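Local coordinates for uncharacterized protein (PDB 3K4I), which is of unknown function but belongs to the RraA-like family, with a mixed beta sheet flanked by helices, at residues F58-P64 with T149-Q155. Sequence-based numbering, arbitrary orientation.
Sequences FTVQYQP and TQLKAVQ
L151 CD2 touches two side chains of strand 53-63, V60 and Y62. It packs tightly on V60 CG1, at 3.3 Å, and sits over one face of the Y62 ring, a CH-pi contact 3.9 Å from the centroid. V154 lies beside V60 and reaches the F58 ring, its CB 3.7 Å from F58 CE2. The F58 side chain, with CG anti to the backbone N (chi1 177°), presents one ring face to the amide of Q155. The two planes are 18° apart and stacked. The Q155 chain bends at chi2 (-71°), and its OE1 accepts a hydrogen bond from T59 N at 2.9 Å. Backbone hydrogen bonds pair the strands antiparallel. A classic beta bulge shifts the register by one residue between Q61 and Y62: K152 N (2.8 Å) and A153 N (3.3 Å) both donate to Q61 O. At the polar edge Q150 NE2 donates to Q63 OE1 at 3.1 Å, from above the carbonyl plane of Q63. Q150 OE1 accepts a hydrogen bond from D66 N. A water accepts from Q63 NE2 and K152 NZ, while the aliphatic part of K152 crosses the Q63 amide. The contact adds strand 150-154 to strand 53-63, which also pairs in parallel with strand 85-90. L158 of strand 158-160 touches T59 and Q61.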
ATOM      1  N   PHE C  58     -13.832  10.726  18.001  1.00  2.35           N
ATOM      2  CA  PHE C  58     -13.793  12.140  18.239  1.00  2.37           C
ATOM      3  C   PHE C  58     -13.585  12.707  16.836  1.00  2.80           C
ATOM      4  O   PHE C  58     -12.567  12.397  16.200  1.00  3.87           O
ATOM      5  CB  PHE C  58     -12.592  12.499  19.118  1.00  4.79           C
ATOM      6  CG  PHE C  58     -12.435  13.968  19.347  1.00  6.17           C
ATOM      7  CD1 PHE C  58     -12.886  14.529  20.544  1.00  6.47           C
ATOM      8  CD2 PHE C  58     -11.897  14.805  18.352  1.00  6.18           C
ATOM      9  CE1 PHE C  58     -12.771  15.879  20.796  1.00  6.93           C
ATOM     10  CE2 PHE C  58     -11.791  16.191  18.574  1.00  6.30           C
ATOM     11  CZ  PHE C  58     -12.216  16.722  19.820  1.00  5.82           C
ATOM     12  N   THR C  59     -14.571  13.447  16.358  1.00  3.35           N
ATOM     13  CA  THR C  59     -14.613  13.841  14.941  1.00  4.93           C
ATOM     14  C   THR C  59     -13.972  15.198  14.681  1.00  5.48           C
ATOM     15  O   THR C  59     -14.048  16.126  15.503  1.00  5.31           O
ATOM     16  CB  THR C  59     -16.052  13.845  14.410  1.00  5.08           C
ATOM     17  OG1 THR C  59     -16.888  14.652  15.254  1.00  6.74           O
ATOM     18  CG2 THR C  59     -16.628  12.434  14.376  1.00  8.28           C
ATOM     19  N   VAL C  60     -13.340  15.318  13.524  1.00  5.27           N
ATOM     20  CA  VAL C  60     -12.672  16.566  13.139  1.00  4.84           C
ATOM     21  C   VAL C  60     -13.055  16.798  11.686  1.00  3.26           C
ATOM     22  O   VAL C  60     -12.858  15.906  10.850  1.00  4.96           O
ATOM     23  CB  VAL C  60     -11.135  16.390  13.211  1.00  5.18           C
ATOM     24  CG1 VAL C  60     -10.438  17.715  12.885  1.00  6.26           C
ATOM     25  CG2 VAL C  60     -10.715  15.856  14.599  1.00  6.60           C
ATOM     26  N   GLN C  61     -13.601  17.981  11.382  1.00  3.83           N
ATOM     27  CA  GLN C  61     -13.993  18.353  10.017  1.00  3.64           C
ATOM     28  C   GLN C  61     -13.184  19.560   9.535  1.00  2.65           C
ATOM     29  O   GLN C  61     -13.143  20.588  10.226  1.00  2.40           O
ATOM     30  CB  GLN C  61     -15.487  18.690   9.977  1.00  4.03           C
ATOM     31  CG  GLN C  61     -15.964  19.198   8.592  1.00  7.57           C
ATOM     32  CD  GLN C  61     -15.892  18.087   7.572  1.00  5.00           C
ATOM     33  OE1 GLN C  61     -15.145  18.173   6.557  1.00  8.61           O
ATOM     34  NE2 GLN C  61     -16.603  17.013   7.841  1.00  7.87           N
ATOM     35  N   TYR C  62     -12.563  19.433   8.357  1.00  3.15           N
ATOM     36  CA  TYR C  62     -11.758  20.501   7.723  1.00  3.86           C
ATOM     37  C   TYR C  62     -12.590  21.166   6.623  1.00  5.47           C
ATOM     38  O   TYR C  62     -13.671  20.679   6.272  1.00  6.79           O
ATOM     39  CB  TYR C  62     -10.447  19.955   7.119  1.00  4.07           C
ATOM     40  CG  TYR C  62      -9.453  19.576   8.196  1.00  7.17           C
ATOM     41  CD1 TYR C  62      -8.462  20.468   8.615  1.00  3.87           C
ATOM     42  CD2 TYR C  62      -9.522  18.331   8.785  1.00  4.61           C
ATOM     43  CE1 TYR C  62      -7.568  20.134   9.636  1.00  8.07           C
ATOM     44  CE2 TYR C  62      -8.630  17.972   9.800  1.00  7.32           C
ATOM     45  CZ  TYR C  62      -7.662  18.898  10.211  1.00  5.00           C
ATOM     46  OH  TYR C  62      -6.785  18.522  11.199  1.00  8.27           O
ATOM     47  N   GLN C  63     -12.108  22.311   6.157  1.00  5.28           N
ATOM     48  CA  GLN C  63     -12.788  23.098   5.114  1.00  5.56           C
ATOM     49  C   GLN C  63     -11.740  23.899   4.351  1.00  5.98           C
ATOM     50  O   GLN C  63     -10.595  24.004   4.785  1.00  6.27           O
ATOM     51  CB  GLN C  63     -13.832  24.030   5.737  1.00  6.47           C
ATOM     52  CG  GLN C  63     -13.205  25.177   6.568  1.00  6.27           C
ATOM     53  CD  GLN C  63     -14.200  26.047   7.318  1.00  7.23           C
ATOM     54  OE1 GLN C  63     -13.819  26.720   8.269  1.00  8.19           O
ATOM     55  NE2 GLN C  63     -15.457  26.070   6.879  1.00  6.50           N
ATOM     56  N   PRO C  64     -12.135  24.502   3.229  1.00  7.89           N
ATOM     57  CA  PRO C  64     -11.150  25.345   2.557  1.00  7.56           C
ATOM     58  C   PRO C  64     -10.613  26.478   3.432  1.00  7.40           C
ATOM     59  O   PRO C  64     -11.331  27.014   4.293  1.00  6.19           O
ATOM     60  CB  PRO C  64     -11.935  25.918   1.351  1.00  8.86           C
ATOM     61  CG  PRO C  64     -12.969  24.851   1.080  1.00 11.35           C
ATOM     62  CD  PRO C  64     -13.380  24.358   2.453  1.00  8.48           C
ATOM     63  N   THR C 149      -5.609  23.698   4.001  1.00  7.78           N
ATOM     64  CA  THR C 149      -6.905  23.323   4.557  1.00  8.23           C
ATOM     65  C   THR C 149      -6.937  23.885   5.970  1.00  7.88           C
ATOM     66  O   THR C 149      -5.885  24.239   6.491  1.00  8.52           O
ATOM     67  CB  THR C 149      -7.129  21.784   4.542  1.00  8.61           C
ATOM     68  OG1 THR C 149      -8.511  21.512   4.809  1.00  9.77           O
ATOM     69  CG2 THR C 149      -6.247  21.072   5.552  1.00  8.79           C
ATOM     70  N   GLN C 150      -8.131  24.055   6.548  1.00  7.30           N
ATOM     71  CA  GLN C 150      -8.251  24.601   7.893  1.00  7.86           C
ATOM     72  C   GLN C 150      -9.363  23.919   8.675  1.00  6.85           C
ATOM     73  O   GLN C 150     -10.316  23.394   8.098  1.00  5.93           O
ATOM     74  CB  GLN C 150      -8.464  26.122   7.875  1.00  9.18           C
ATOM     75  CG  GLN C 150      -9.872  26.532   7.566  1.00 10.42           C
ATOM     76  CD  GLN C 150     -10.096  28.033   7.548  1.00  9.62           C
ATOM     77  OE1 GLN C 150      -9.191  28.827   7.216  1.00 10.75           O
ATOM     78  NE2 GLN C 150     -11.325  28.426   7.853  1.00  9.87           N
ATOM     79  N   LEU C 151      -9.208  23.875   9.996  1.00  7.44           N
ATOM     80  CA  LEU C 151     -10.251  23.300  10.837  1.00  7.42           C
ATOM     81  C   LEU C 151     -11.550  24.086  10.747  1.00  5.93           C
ATOM     82  O   LEU C 151     -11.544  25.328  10.786  1.00  6.71           O
ATOM     83  CB  LEU C 151      -9.798  23.276  12.299  1.00  8.66           C
ATOM     84  CG  LEU C 151      -8.742  22.229  12.544  1.00  8.14           C
ATOM     85  CD1 LEU C 151      -7.939  22.563  13.795  1.00  9.87           C
ATOM     86  CD2 LEU C 151      -9.403  20.857  12.671  1.00  9.51           C
ATOM     87  N   LYS C 152     -12.653  23.359  10.621  1.00  5.22           N
ATOM     88  CA  LYS C 152     -13.982  23.954  10.614  1.00  5.80           C
ATOM     89  C   LYS C 152     -14.601  23.732  11.991  1.00  5.66           C
ATOM     90  O   LYS C 152     -15.008  24.680  12.641  1.00  4.99           O
ATOM     91  CB  LYS C 152     -14.892  23.354   9.541  1.00  7.50           C
ATOM     92  CG  LYS C 152     -16.310  23.913   9.603  1.00  7.74           C
ATOM     93  CD  LYS C 152     -17.156  23.379   8.436  1.00  9.74           C
ATOM     94  CE  LYS C 152     -18.370  24.263   8.202  1.00  9.03           C
ATOM     95  NZ  LYS C 152     -19.229  23.726   7.089  1.00 10.80           N
ATOM     96  N   ALA C 153     -14.626  22.480  12.417  1.00  6.65           N
ATOM     97  CA  ALA C 153     -15.317  22.112  13.652  1.00  5.35           C
ATOM     98  C   ALA C 153     -14.858  20.742  14.126  1.00  5.64           C
ATOM     99  O   ALA C 153     -14.468  19.902  13.327  1.00  4.90           O
ATOM    100  CB  ALA C 153     -16.812  22.093  13.436  1.00  5.62           C
ATOM    101  N   VAL C 154     -14.901  20.539  15.438  1.00  5.84           N
ATOM    102  CA  VAL C 154     -14.743  19.181  15.980  1.00  5.80           C
ATOM    103  C   VAL C 154     -16.014  18.742  16.714  1.00  5.23           C
ATOM    104  O   VAL C 154     -16.804  19.568  17.178  1.00  5.61           O
ATOM    105  CB  VAL C 154     -13.496  18.998  16.911  1.00  7.24           C
ATOM    106  CG1 VAL C 154     -12.199  19.351  16.182  1.00  7.58           C
ATOM    107  CG2 VAL C 154     -13.630  19.792  18.223  1.00  7.67           C
ATOM    108  N   GLN C 155     -16.208  17.427  16.789  1.00  6.22           N
ATOM    109  CA  GLN C 155     -17.363  16.808  17.452  1.00  6.22           C
ATOM    110  C   GLN C 155     -18.687  17.108  16.740  1.00  6.03           C
ATOM    111  O   GLN C 155     -19.739  17.331  17.368  1.00  6.66           O
ATOM    112  CB  GLN C 155     -17.409  17.134  18.944  1.00  7.17           C
ATOM    113  CG  GLN C 155     -16.154  16.629  19.657  1.00  6.58           C
ATOM    114  CD  GLN C 155     -16.144  15.128  19.745  1.00  6.46           C
ATOM    115  OE1 GLN C 155     -15.991  14.442  18.740  1.00  5.88           O
ATOM    116  NE2 GLN C 155     -16.271  14.597  20.982  1.00  5.22           N
TER
HETATM  117  O   HOH W   1     -17.186  24.405   4.869  1.00 24.53           O